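Long-range contacts in hemolysin activator protein CdiB (PDB 6WIL), which probably secretes a contact-dependent growth inhibition toxin across the outer membrane, as a two-partner secretion transporter of the Omp85 superfamily: residues D5-S10 and Y291-G296; K58-I63 and N89-C94; T231-G236 and D261-S266. All blocks are in the same frame, centred on the assembly; numbering follows the deposited sequence.

Contact 1: D5-S10 and Y291-G296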
ATOM      1  N   ASP A   5     -29.766  15.228  -8.614  1.00 95.84           N
ATOM      2  CA  ASP A   5     -28.837  15.609  -7.555  1.00 96.27           C
ATOM      3  C   ASP A   5     -27.919  16.665  -8.159  1.00 90.56           C
ATOM      4  O   ASP A   5     -26.951  16.344  -8.853  1.00 68.97           O
ATOM      5  CB  ASP A   5     -28.055  14.414  -7.017  1.00 95.74           C
ATOM      6  CG  ASP A   5     -27.434  14.692  -5.653  1.00 92.85           C
ATOM      7  OD1 ASP A   5     -27.787  15.720  -5.036  1.00 79.33           O
ATOM      8  OD2 ASP A   5     -26.593  13.888  -5.198  1.00 99.77           O
ATOM      9  N   VAL A   6     -28.248  17.934  -7.907  1.00 77.32           N
ATOM     10  CA  VAL A   6     -27.457  19.050  -8.398  1.00 87.06           C
ATOM     11  C   VAL A   6     -26.058  19.073  -7.803  1.00 80.11           C
ATOM     12  O   VAL A   6     -25.220  19.868  -8.237  1.00 81.35           O
ATOM     13  CB  VAL A   6     -28.185  20.379  -8.101  1.00 78.67           C
ATOM     14  CG1 VAL A   6     -29.656  20.278  -8.483  1.00 71.32           C
ATOM     15  CG2 VAL A   6     -28.031  20.744  -6.637  1.00 78.45           C
ATOM     16  N   SER A   7     -25.788  18.214  -6.820  1.00 81.05           N
ATOM     17  CA  SER A   7     -24.519  18.188  -6.109  1.00 72.89           C
ATOM     18  C   SER A   7     -23.580  17.084  -6.577  1.00 77.43           C
ATOM     19  O   SER A   7     -22.423  17.060  -6.142  1.00 71.58           O
ATOM     20  CB  SER A   7     -24.771  18.028  -4.605  1.00 82.46           C
ATOM     21  OG  SER A   7     -25.422  16.798  -4.330  1.00 96.20           O
ATOM     22  N   LEU A   8     -24.046  16.174  -7.446  1.00 67.24           N
ATOM     23  CA  LEU A   8     -23.266  15.038  -7.934  1.00 76.33           C
ATOM     24  C   LEU A   8     -21.847  15.428  -8.349  1.00 76.13           C
ATOM     25  O   LEU A   8     -20.907  14.677  -8.057  1.00 64.93           O
ATOM     26  CB  LEU A   8     -23.985  14.354  -9.102  1.00 69.82           C
ATOM     27  CG  LEU A   8     -23.333  13.082  -9.661  1.00 72.84           C
ATOM     28  CD1 LEU A   8     -23.725  11.850  -8.852  1.00 62.85           C
ATOM     29  CD2 LEU A   8     -23.670  12.897 -11.134  1.00 64.42           C
ATOM     30  N   PRO A   9     -21.633  16.566  -9.026  1.00 79.78           N
ATOM     31  CA  PRO A   9     -20.242  16.980  -9.294  1.00 66.58           C
ATOM     32  C   PRO A   9     -19.403  17.155  -8.037  1.00 63.65           C
ATOM     33  O   PRO A   9     -18.278  16.645  -7.972  1.00 60.25           O
ATOM     34  CB  PRO A   9     -20.419  18.299 -10.058  1.00 66.76           C
ATOM     35  CG  PRO A   9     -21.718  18.152 -10.740  1.00 72.31           C
ATOM     36  CD  PRO A   9     -22.591  17.406  -9.775  1.00 65.47           C
ATOM     37  N   SER A  10     -19.923  17.863  -7.030  1.00 68.34           N
ATOM     38  CA  SER A  10     -19.144  18.105  -5.817  1.00 61.19           C
ATOM     39  C   SER A  10     -18.874  16.819  -5.043  1.00 46.32           C
ATOM     40  O   SER A  10     -17.828  16.700  -4.397  1.00 62.02           O
ATOM     41  CB  SER A  10     -19.859  19.120  -4.922  1.00 71.82           C
ATOM     42  OG  SER A  10     -19.460  20.447  -5.223  1.00 75.97           O
ATOM     43  N   TYR A 291     -19.332  15.025   5.141  1.00 37.20           N
ATOM     44  CA  TYR A 291     -19.241  15.949   4.019  1.00 50.55           C
ATOM     45  C   TYR A 291     -20.492  16.812   3.961  1.00 51.12           C
ATOM     46  O   TYR A 291     -21.611  16.297   4.042  1.00 47.14           O
ATOM     47  CB  TYR A 291     -19.055  15.189   2.703  1.00 42.75           C
ATOM     48  CG  TYR A 291     -19.027  16.078   1.485  1.00 43.81           C
ATOM     49  CD1 TYR A 291     -17.935  16.894   1.223  1.00 45.21           C
ATOM     50  CD2 TYR A 291     -20.088  16.096   0.591  1.00 50.09           C
ATOM     51  CE1 TYR A 291     -17.905  17.710   0.110  1.00 54.48           C
ATOM     52  CE2 TYR A 291     -20.067  16.907  -0.524  1.00 50.75           C
ATOM     53  CZ  TYR A 291     -18.975  17.712  -0.762  1.00 54.02           C
ATOM     54  OH  TYR A 291     -18.953  18.521  -1.875  1.00 59.68           O
ATOM     55  N   GLN A 292     -20.300  18.120   3.820  1.00 51.45           N
ATOM     56  CA  GLN A 292     -21.399  19.070   3.727  1.00 48.41           C
ATOM     57  C   GLN A 292     -21.140  20.039   2.585  1.00 48.54           C
ATOM     58  O   GLN A 292     -19.990  20.343   2.255  1.00 50.53           O
ATOM     59  CB  GLN A 292     -21.590  19.847   5.034  1.00 37.11           C
ATOM     60  CG  GLN A 292     -22.392  19.093   6.077  1.00 58.26           C
ATOM     61  CD  GLN A 292     -21.795  19.200   7.466  1.00 78.26           C
ATOM     62  OE1 GLN A 292     -20.635  19.582   7.627  1.00 87.38           O
ATOM     63  NE2 GLN A 292     -22.582  18.852   8.478  1.00 69.78           N
ATOM     64  N   TYR A 293     -22.224  20.512   1.975  1.00 40.76           N
ATOM     65  CA  TYR A 293     -22.113  21.457   0.875  1.00 52.20           C
ATOM     66  C   TYR A 293     -23.268  22.447   0.930  1.00 52.49           C
ATOM     67  O   TYR A 293     -24.303  22.196   1.553  1.00 42.87           O
ATOM     68  CB  TYR A 293     -22.095  20.743  -0.482  1.00 43.69           C
ATOM     69  CG  TYR A 293     -23.414  20.097  -0.835  1.00 67.95           C
ATOM     70  CD1 TYR A 293     -23.701  18.799  -0.435  1.00 55.61           C
ATOM     71  CD2 TYR A 293     -24.377  20.789  -1.563  1.00 54.84           C
ATOM     72  CE1 TYR A 293     -24.908  18.206  -0.749  1.00 60.08           C
ATOM     73  CE2 TYR A 293     -25.586  20.205  -1.880  1.00 58.00           C
ATOM     74  CZ  TYR A 293     -25.846  18.914  -1.472  1.00 67.35           C
ATOM     75  OH  TYR A 293     -27.048  18.325  -1.787  1.00 75.17           O
ATOM     76  N   ARG A 294     -23.065  23.588   0.273  1.00 60.98           N
ATOM     77  CA  ARG A 294     -24.113  24.556  -0.018  1.00 49.68           C
ATOM     78  C   ARG A 294     -23.899  25.058  -1.436  1.00 51.84           C
ATOM     79  O   ARG A 294     -22.768  25.367  -1.824  1.00 63.24           O
ATOM     80  CB  ARG A 294     -24.112  25.736   0.964  1.00 51.36           C
ATOM     81  CG  ARG A 294     -24.476  25.376   2.396  1.00 58.39           C
ATOM     82  CD  ARG A 294     -24.385  26.592   3.311  1.00 86.45           C
ATOM     83  NE  ARG A 294     -24.616  26.250   4.715  1.00115.54           N
ATOM     84  CZ  ARG A 294     -24.515  27.111   5.724  1.00107.90           C
ATOM     85  NH1 ARG A 294     -24.182  28.375   5.489  1.00105.41           N
ATOM     86  NH2 ARG A 294     -24.741  26.710   6.969  1.00109.97           N
ATOM     87  N   GLN A 295     -24.977  25.134  -2.211  1.00 58.30           N
ATOM     88  CA  GLN A 295     -24.868  25.473  -3.622  1.00 71.80           C
ATOM     89  C   GLN A 295     -25.985  26.424  -4.031  1.00 68.94           C
ATOM     90  O   GLN A 295     -27.146  26.236  -3.655  1.00 58.28           O
ATOM     91  CB  GLN A 295     -24.909  24.212  -4.487  1.00 62.13           C
ATOM     92  CG  GLN A 295     -24.648  24.464  -5.953  1.00 72.28           C
ATOM     93  CD  GLN A 295     -24.677  23.189  -6.758  1.00 82.23           C
ATOM     94  OE1 GLN A 295     -25.355  23.103  -7.781  1.00 95.25           O
ATOM     95  NE2 GLN A 295     -23.939  22.184  -6.301  1.00 84.52           N
ATOM     96  N   GLY A 296     -25.624  27.432  -4.818  1.00 59.16           N
ATOM     97  CA  GLY A 296     -26.530  28.472  -5.252  1.00 77.63           C
ATOM     98  C   GLY A 296     -25.974  29.845  -4.947  1.00 97.03           C
ATOM     99  O   GLY A 296     -24.881  30.002  -4.406  1.00 97.67           O
TER
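Ser7 lies against one face of the Tyr293 ring in a CH-pi contact: CB stands 3.8 Å from the ring centroid and 25° off the ring normal, offset toward the hydroxyl-bearing rim, with CZ the nearest ring atom. The ring is brought under Ser7 because Tyr293 CG sits between the backbone N and the carbonyl carbon (chi1 69°). A second tyrosine works through its end: Tyr291 OH comes within 3.2 Å of Ser10 CB, and its side chain also packs along helix 8-27 on Gln11 and Gln14.

Tyr291, Tyr293 and Gln295 alternate with Gln292 and Arg294 along strand 282-295, so every second side chain turns inward from the wall of the 16-stranded barrel. What they meet is the type I turn Asp5-Leu8 and the first turn of helix 8-27, consistent with the N-terminal plug helix that occupies the barrel of TpsB relatives such as FhaC.

The polar contacts centre on Gln295 and Asp5. Gln295, its chain extended with CG anti to the backbone N, reaches the turn with its amide; NE2 donates to Val6 O at 3.3 Å with a bent N-H...O angle of 143°. The acceptor lies near the Gln295 amide plane, whereas the donor stands well above the plane of the Val6 carbonyl. OE1 of the same amide is also 3.3 Å from Val6 O, a meeting of two acceptors that offers no bond, and rests 3.7 Å from Val6 CG2. Within the turn, Ser7 OG donates to Asp5 OD1 at 2.7 Å, coming from above the carboxylate plane; Asp5 OD2 forms a salt bridge with Arg356. Two weak hydrogen bonds, from Tyr291 OH and Ser10 OG, share Asn268 OD1 on the adjacent strand 266-279.

Contact 2: K58-I63 and N89-C94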
ATOM      1  N   LYS A  58      21.029 -44.469   0.027  1.00 48.77           N
ATOM      2  CA  LYS A  58      19.755 -45.112  -0.229  1.00 47.62           C
ATOM      3  C   LYS A  58      18.616 -44.513   0.578  1.00 57.69           C
ATOM      4  O   LYS A  58      17.455 -44.845   0.314  1.00 61.05           O
ATOM      5  CB  LYS A  58      19.844 -46.622   0.048  1.00 41.78           C
ATOM      6  CG  LYS A  58      19.969 -47.006   1.508  1.00 56.98           C
ATOM      7  CD  LYS A  58      20.376 -48.469   1.628  1.00 69.61           C
ATOM      8  CE  LYS A  58      20.406 -48.944   3.074  1.00 80.27           C
ATOM      9  NZ  LYS A  58      19.048 -49.213   3.626  1.00 89.48           N
ATOM     10  N   GLU A  59      18.910 -43.642   1.542  1.00 50.10           N
ATOM     11  CA  GLU A  59      17.890 -42.969   2.335  1.00 54.39           C
ATOM     12  C   GLU A  59      18.375 -41.567   2.664  1.00 57.93           C
ATOM     13  O   GLU A  59      19.496 -41.400   3.156  1.00 53.81           O
ATOM     14  CB  GLU A  59      17.585 -43.731   3.634  1.00 42.20           C
ATOM     15  CG  GLU A  59      17.344 -45.224   3.467  1.00 67.24           C
ATOM     16  CD  GLU A  59      16.732 -45.870   4.692  1.00 90.01           C
ATOM     17  OE1 GLU A  59      16.549 -45.169   5.711  1.00 83.17           O
ATOM     18  OE2 GLU A  59      16.423 -47.079   4.629  1.00 97.14           O
ATOM     19  N   ILE A  60      17.541 -40.568   2.392  1.00 52.29           N
ATOM     20  CA  ILE A  60      17.771 -39.201   2.844  1.00 47.74           C
ATOM     21  C   ILE A  60      16.689 -38.875   3.859  1.00 47.48           C
ATOM     22  O   ILE A  60      15.494 -38.927   3.541  1.00 58.09           O
ATOM     23  CB  ILE A  60      17.761 -38.196   1.684  1.00 49.83           C
ATOM     24  CG1 ILE A  60      18.659 -38.690   0.550  1.00 48.41           C
ATOM     25  CG2 ILE A  60      18.223 -36.828   2.177  1.00 39.34           C
ATOM     26  CD1 ILE A  60      18.385 -38.019  -0.781  1.00 56.75           C
ATOM     27  N   SER A  61      17.099 -38.554   5.082  1.00 46.29           N
ATOM     28  CA  SER A  61      16.153 -38.365   6.169  1.00 46.89           C
ATOM     29  C   SER A  61      16.543 -37.144   6.986  1.00 48.93           C
ATOM     30  O   SER A  61      17.700 -36.713   6.990  1.00 47.23           O
ATOM     31  CB  SER A  61      16.087 -39.600   7.079  1.00 42.30           C
ATOM     32  OG  SER A  61      16.122 -40.798   6.324  1.00 58.39           O
ATOM     33  N   LEU A  62      15.553 -36.584   7.672  1.00 54.77           N
ATOM     34  CA  LEU A  62      15.775 -35.579   8.699  1.00 50.25           C
ATOM     35  C   LEU A  62      15.664 -36.260  10.056  1.00 55.79           C
ATOM     36  O   LEU A  62      14.659 -36.924  10.340  1.00 51.45           O
ATOM     37  CB  LEU A  62      14.771 -34.432   8.584  1.00 53.64           C
ATOM     38  CG  LEU A  62      15.061 -33.218   9.472  1.00 65.47           C
ATOM     39  CD1 LEU A  62      16.374 -32.557   9.065  1.00 48.80           C
ATOM     40  CD2 LEU A  62      13.913 -32.217   9.436  1.00 57.78           C
ATOM     41  N   ILE A  63      16.695 -36.110  10.877  1.00 43.85           N
ATOM     42  CA  ILE A  63      16.857 -36.878  12.106  1.00 58.57           C
ATOM     43  C   ILE A  63      16.882 -35.906  13.272  1.00 60.38           C
ATOM     44  O   ILE A  63      17.643 -34.934  13.241  1.00 47.47           O
ATOM     45  CB  ILE A  63      18.136 -37.736  12.095  1.00 51.29           C
ATOM     46  CG1 ILE A  63      18.053 -38.786  10.988  1.00 57.37           C
ATOM     47  CG2 ILE A  63      18.352 -38.401  13.444  1.00 58.58           C
ATOM     48  CD1 ILE A  63      16.868 -39.711  11.121  1.00 64.91           C
ATOM     49  N   ASN A  89      18.314 -36.312  -8.941  1.00 33.77           N
ATOM     50  CA  ASN A  89      17.918 -37.578  -8.321  1.00 39.00           C
ATOM     51  C   ASN A  89      19.001 -38.111  -7.385  1.00 52.25           C
ATOM     52  O   ASN A  89      19.549 -39.196  -7.591  1.00 52.36           O
ATOM     53  CB  ASN A  89      17.553 -38.615  -9.387  1.00 48.94           C
ATOM     54  CG  ASN A  89      16.476 -38.121 -10.334  1.00 60.43           C
ATOM     55  OD1 ASN A  89      15.664 -37.267  -9.977  1.00 52.58           O
ATOM     56  ND2 ASN A  89      16.472 -38.650 -11.554  1.00 46.50           N
ATOM     57  N   ILE A  90      19.295 -37.329  -6.342  1.00 42.41           N
ATOM     58  CA  ILE A  90      20.354 -37.615  -5.377  1.00 39.61           C
ATOM     59  C   ILE A  90      20.263 -39.057  -4.900  1.00 49.26           C
ATOM     60  O   ILE A  90      21.279 -39.749  -4.775  1.00 42.82           O
ATOM     61  CB  ILE A  90      20.284 -36.654  -4.177  1.00 44.58           C
ATOM     62  CG1 ILE A  90      20.166 -35.205  -4.646  1.00 43.56           C
ATOM     63  CG2 ILE A  90      21.497 -36.836  -3.286  1.00 44.07           C
ATOM     64  CD1 ILE A  90      21.412 -34.670  -5.298  1.00 52.06           C
ATOM     65  N   LEU A  91      19.041 -39.514  -4.634  1.00 37.52           N
ATOM     66  CA  LEU A  91      18.811 -40.864  -4.138  1.00 38.49           C
ATOM     67  C   LEU A  91      19.410 -41.903  -5.079  1.00 48.78           C
ATOM     68  O   LEU A  91      19.118 -41.919  -6.276  1.00 52.62           O
ATOM     69  CB  LEU A  91      17.308 -41.091  -3.981  1.00 41.65           C
ATOM     70  CG  LEU A  91      16.840 -42.100  -2.938  1.00 66.23           C
ATOM     71  CD1 LEU A  91      17.685 -41.977  -1.683  1.00 61.19           C
ATOM     72  CD2 LEU A  91      15.376 -41.853  -2.616  1.00 45.99           C
ATOM     73  N   GLY A  92      20.267 -42.761  -4.531  1.00 47.68           N
ATOM     74  CA  GLY A  92      20.881 -43.824  -5.298  1.00 39.68           C
ATOM     75  C   GLY A  92      22.186 -43.471  -5.972  1.00 43.92           C
ATOM     76  O   GLY A  92      22.806 -44.353  -6.578  1.00 50.84           O
ATOM     77  N   LYS A  93      22.629 -42.219  -5.896  1.00 37.74           N
ATOM     78  CA  LYS A  93      23.902 -41.857  -6.497  1.00 41.42           C
ATOM     79  C   LYS A  93      25.042 -42.058  -5.502  1.00 52.71           C
ATOM     80  O   LYS A  93      24.831 -42.278  -4.307  1.00 50.39           O
ATOM     81  CB  LYS A  93      23.877 -40.417  -7.005  1.00 35.56           C
ATOM     82  CG  LYS A  93      23.059 -40.251  -8.270  1.00 42.33           C
ATOM     83  CD  LYS A  93      23.572 -39.105  -9.118  1.00 48.09           C
ATOM     84  CE  LYS A  93      22.889 -39.103 -10.470  1.00 45.13           C
ATOM     85  NZ  LYS A  93      21.444 -39.431 -10.313  1.00 43.38           N
ATOM     86  N   CYS A  94      26.267 -41.990  -6.012  1.00 52.17           N
ATOM     87  CA  CYS A  94      27.466 -42.193  -5.207  1.00 54.94           C
ATOM     88  C   CYS A  94      27.980 -40.833  -4.748  1.00 42.89           C
ATOM     89  O   CYS A  94      28.375 -40.004  -5.576  1.00 57.29           O
ATOM     90  CB  CYS A  94      28.533 -42.945  -6.003  1.00 44.15           C
ATOM     91  SG  CYS A  94      29.618 -43.975  -4.988  1.00 92.52           S
TER
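Ile60 meets the turn Ile90-Lys93 with one branch. From CB, which points toward the turn, CG1 leaves anti to the carbonyl carbon (chi1 -49°) and lies 4.1 Å from Leu91 CD1. At the tip, CD1 is also 4.1 Å from Leu91 CD1, and it touches Ile90 CB at 4.1 Å with Ile90 CG2 just beyond. The Ile60 side chain runs roughly perpendicular to that of Ile90 and antiparallel to that of Leu91. Leu91 CD1 also lies over the flat peptide joining Lys58 to Glu59, 3.5 Å from Lys58 O and 3.8 Å from Glu59 N.

Strand 59-62 runs parallel to strand 132-149 in the sheet of the first POTRA domain, and Ile60 continues onto Ile80 and Ile83 of helix 77-85. The loop that follows this helix brings Ile90 and Leu91 against Ile60 as well. Within it, Ile90-Lys93 forms a type II turn closed by Lys93 N to Ile90 O, 3.0 Å; Cys94, next in the chain, is bonded to Cys54. Strand and loop therefore hold each other by van der Waals contact of aliphatic groups with each other and with one peptide, without directional bonds between them.

Contact 3: T231-G236 and D261-S266; sequences TGTYMG and DDFHES
Thr233 and Asp261 form the tight part of this contact, an antiparallel non-hydrogen-bonded pair with CA atoms 4.4 Å apart. Thr233 OG1 donates to Asp261 OD1 at 3.0 Å, nearly perpendicular to the carboxylate plane. Phe263 N reaches the same oxygen at 3.0 Å from the opposite face, closing an Asx turn. With Asp261 CG anti to the backbone N (chi1 -167°), the carboxylate reaches both donors, and the two bonds to OD1 should limit its rotation. Next to this pair, Asp262 N donates to Gly232 O at 3.2 Å, with an N-H...O angle of 154°.

Neighbouring strands 232-243 and 251-261 of the outer-membrane barrel meet here, where the second of them turns back through a tight hairpin into strand 266-279. A G1 beta bulge at Glu265 and Ser266, opposite Asp261, ends the turn, and Asp261 and Ser266 exchange two backbone hydrogen bonds.

Phe263 extends the close packing from the hairpin to Thr231 and Gly232, where strand 232-243 begins. CE2 rests 3.5 Å from Gly232 CA, and Thr231 OG1 sits over one ring face, displaced toward the rim at 3.3 Å from CE1. At the ring edge lies Thr233 OG1; beyond the two segments, the ring touches Asp467 and Glu469.

Looser contact lies on the surface side. Exposed Tyr234 only brushes Asp262, whose OD2 approaches CE1 at the ring edge, 3.8 Å away, with ring and carboxylate planes 67° apart. Thr231 CB and Asp262 CB are likewise no closer than 4.2 Å.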
ATOM      1  N   THR A 231     -12.328  30.706 -14.268  1.00 89.07           N
ATOM      2  CA  THR A 231     -12.856  30.322 -12.965  1.00 91.83           C
ATOM      3  C   THR A 231     -11.911  29.320 -12.315  1.00 75.17           C
ATOM      4  O   THR A 231     -10.986  28.805 -12.950  1.00 78.09           O
ATOM      5  CB  THR A 231     -14.266  29.723 -13.086  1.00 88.84           C
ATOM      6  OG1 THR A 231     -14.230  28.595 -13.970  1.00 99.11           O
ATOM      7  CG2 THR A 231     -15.246  30.755 -13.628  1.00 91.92           C
ATOM      8  N   GLY A 232     -12.153  29.034 -11.039  1.00 66.16           N
ATOM      9  CA  GLY A 232     -11.278  28.119 -10.327  1.00 81.76           C
ATOM     10  C   GLY A 232     -11.838  27.734  -8.976  1.00 70.87           C
ATOM     11  O   GLY A 232     -12.866  28.249  -8.527  1.00 72.00           O
ATOM     12  N   THR A 233     -11.128  26.811  -8.327  1.00 61.39           N
ATOM     13  CA  THR A 233     -11.486  26.294  -7.014  1.00 65.24           C
ATOM     14  C   THR A 233     -10.365  26.592  -6.029  1.00 60.03           C
ATOM     15  O   THR A 233      -9.182  26.503  -6.375  1.00 69.68           O
ATOM     16  CB  THR A 233     -11.745  24.782  -7.063  1.00 76.91           C
ATOM     17  OG1 THR A 233     -12.568  24.469  -8.194  1.00 78.02           O
ATOM     18  CG2 THR A 233     -12.442  24.314  -5.792  1.00 72.40           C
ATOM     19  N   TYR A 234     -10.738  26.933  -4.796  1.00 60.38           N
ATOM     20  CA  TYR A 234      -9.786  27.310  -3.755  1.00 73.76           C
ATOM     21  C   TYR A 234     -10.016  26.425  -2.538  1.00 57.78           C
ATOM     22  O   TYR A 234     -11.105  26.437  -1.953  1.00 50.45           O
ATOM     23  CB  TYR A 234      -9.928  28.793  -3.398  1.00 60.04           C
ATOM     24  CG  TYR A 234      -9.848  29.709  -4.603  1.00 80.89           C
ATOM     25  CD1 TYR A 234     -10.955  29.910  -5.422  1.00 83.43           C
ATOM     26  CD2 TYR A 234      -8.666  30.366  -4.930  1.00 90.69           C
ATOM     27  CE1 TYR A 234     -10.892  30.736  -6.528  1.00 91.26           C
ATOM     28  CE2 TYR A 234      -8.597  31.201  -6.036  1.00 99.58           C
ATOM     29  CZ  TYR A 234      -9.712  31.380  -6.830  1.00100.54           C
ATOM     30  OH  TYR A 234      -9.656  32.202  -7.930  1.00 98.80           O
HETATM   31  N   MSE A 235      -8.993  25.664  -2.163  1.00 60.53           N
HETATM   32  CA  MSE A 235      -9.107  24.686  -1.086  1.00 50.84           C
HETATM   33  C   MSE A 235      -8.210  25.002   0.101  1.00 44.92           C
HETATM   34  O   MSE A 235      -7.118  25.537  -0.058  1.00 46.43           O
HETATM   35  CB  MSE A 235      -8.769  23.288  -1.604  1.00 61.47           C
HETATM   36  CG  MSE A 235      -9.970  22.429  -1.949  1.00 91.69           C
HETATM   37 SE   MSE A 235      -9.419  20.724  -2.726  1.00131.11          SE
HETATM   38  CE  MSE A 235      -8.037  20.256  -1.435  1.00 44.98           C
ATOM     39  N   GLY A 236      -8.684  24.653   1.291  1.00 39.01           N
ATOM     40  CA  GLY A 236      -7.883  24.746   2.493  1.00 37.09           C
ATOM     41  C   GLY A 236      -7.982  23.478   3.312  1.00 42.45           C
ATOM     42  O   GLY A 236      -9.084  22.997   3.589  1.00 54.68           O
ATOM     43  N   ASP A 261     -15.765  26.221  -4.791  1.00 78.06           N
ATOM     44  CA  ASP A 261     -15.741  25.827  -6.196  1.00 90.93           C
ATOM     45  C   ASP A 261     -16.570  26.823  -7.001  1.00 94.97           C
ATOM     46  O   ASP A 261     -17.801  26.848  -6.892  1.00 94.01           O
ATOM     47  CB  ASP A 261     -16.270  24.402  -6.363  1.00 91.49           C
ATOM     48  CG  ASP A 261     -15.992  23.826  -7.742  1.00101.22           C
ATOM     49  OD1 ASP A 261     -15.503  24.569  -8.617  1.00 96.75           O
ATOM     50  OD2 ASP A 261     -16.256  22.622  -7.947  1.00 93.27           O
ATOM     51  N   ASP A 262     -15.894  27.643  -7.811  1.00 94.07           N
ATOM     52  CA  ASP A 262     -16.585  28.580  -8.689  1.00107.21           C
ATOM     53  C   ASP A 262     -17.155  27.908  -9.930  1.00107.09           C
ATOM     54  O   ASP A 262     -18.041  28.479 -10.576  1.00103.34           O
ATOM     55  CB  ASP A 262     -15.645  29.713  -9.111  1.00 99.36           C
ATOM     56  CG  ASP A 262     -15.387  30.707  -7.995  1.00100.44           C
ATOM     57  OD1 ASP A 262     -16.227  30.800  -7.075  1.00 99.87           O
ATOM     58  OD2 ASP A 262     -14.352  31.405  -8.045  1.00 99.14           O
ATOM     59  N   PHE A 263     -16.663  26.716 -10.280  1.00106.81           N
ATOM     60  CA  PHE A 263     -17.214  25.993 -11.422  1.00110.74           C
ATOM     61  C   PHE A 263     -18.678  25.638 -11.198  1.00119.07           C
ATOM     62  O   PHE A 263     -19.516  25.827 -12.089  1.00118.77           O
ATOM     63  CB  PHE A 263     -16.390  24.735 -11.695  1.00110.85           C
ATOM     64  CG  PHE A 263     -15.058  25.008 -12.339  1.00114.39           C
ATOM     65  CD1 PHE A 263     -14.946  25.088 -13.716  1.00108.66           C
ATOM     66  CD2 PHE A 263     -13.924  25.201 -11.571  1.00105.80           C
ATOM     67  CE1 PHE A 263     -13.729  25.330 -14.318  1.00 95.58           C
ATOM     68  CE2 PHE A 263     -12.702  25.455 -12.168  1.00 90.85           C
ATOM     69  CZ  PHE A 263     -12.609  25.520 -13.543  1.00 90.04           C
ATOM     70  N   HIS A 264     -19.009  25.125 -10.010  1.00119.92           N
ATOM     71  CA  HIS A 264     -20.378  24.770  -9.659  1.00107.35           C
ATOM     72  C   HIS A 264     -20.955  25.683  -8.579  1.00 98.56           C
ATOM     73  O   HIS A 264     -21.942  25.317  -7.928  1.00 86.73           O
ATOM     74  CB  HIS A 264     -20.453  23.307  -9.222  1.00104.93           C
ATOM     75  CG  HIS A 264     -20.145  22.336 -10.320  1.00110.45           C
ATOM     76  ND1 HIS A 264     -21.033  22.053 -11.336  1.00111.85           N
ATOM     77  CD2 HIS A 264     -19.046  21.581 -10.564  1.00100.92           C
ATOM     78  CE1 HIS A 264     -20.494  21.170 -12.158  1.00108.80           C
ATOM     79  NE2 HIS A 264     -19.288  20.868 -11.714  1.00108.24           N
ATOM     80  N   GLU A 265     -20.361  26.870  -8.396  1.00100.54           N
ATOM     81  CA  GLU A 265     -20.807  27.884  -7.433  1.00104.75           C
ATOM     82  C   GLU A 265     -21.193  27.258  -6.093  1.00 97.90           C
ATOM     83  O   GLU A 265     -22.301  27.438  -5.582  1.00 78.32           O
ATOM     84  CB  GLU A 265     -21.952  28.715  -8.022  1.00 98.15           C
ATOM     85  CG  GLU A 265     -21.534  29.545  -9.231  1.00116.94           C
ATOM     86  CD  GLU A 265     -22.704  30.269  -9.881  1.00118.62           C
ATOM     87  OE1 GLU A 265     -23.866  29.965  -9.523  1.00118.49           O
ATOM     88  OE2 GLU A 265     -22.466  31.147 -10.744  1.00111.89           O
ATOM     89  N   SER A 266     -20.248  26.516  -5.525  1.00 83.18           N
ATOM     90  CA  SER A 266     -20.491  25.656  -4.379  1.00 67.83           C
ATOM     91  C   SER A 266     -19.501  25.947  -3.257  1.00 73.50           C
ATOM     92  O   SER A 266     -18.405  26.474  -3.472  1.00 64.45           O
ATOM     93  CB  SER A 266     -20.391  24.171  -4.772  1.00 88.06           C
ATOM     94  OG  SER A 266     -20.478  23.333  -3.635  1.00 80.00           O
TER

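Contacts 1 and 3 are neighbours, with centres 12 Å apart, at one end of the 16-stranded barrel; contact 2 lies on the opposite side of the chain's centre, in the POTRA region, its centre about 74 Å from that of contact 1 and about 75 Å from that of contact 3. Along the chain, contact 1 spans the other two, contact 2 closing before contact 3 opens. Contacts 1 and 3 touch, Pro9 CB lying 3.3 Å from His264 NE2, so the start of helix 8-27 leans on the 261-266 hairpin as well as on strand 282-295. This helix, probably a plug as in FhaC, is thereby joined to the barrel end, far from the presumably periplasmic POTRA domain.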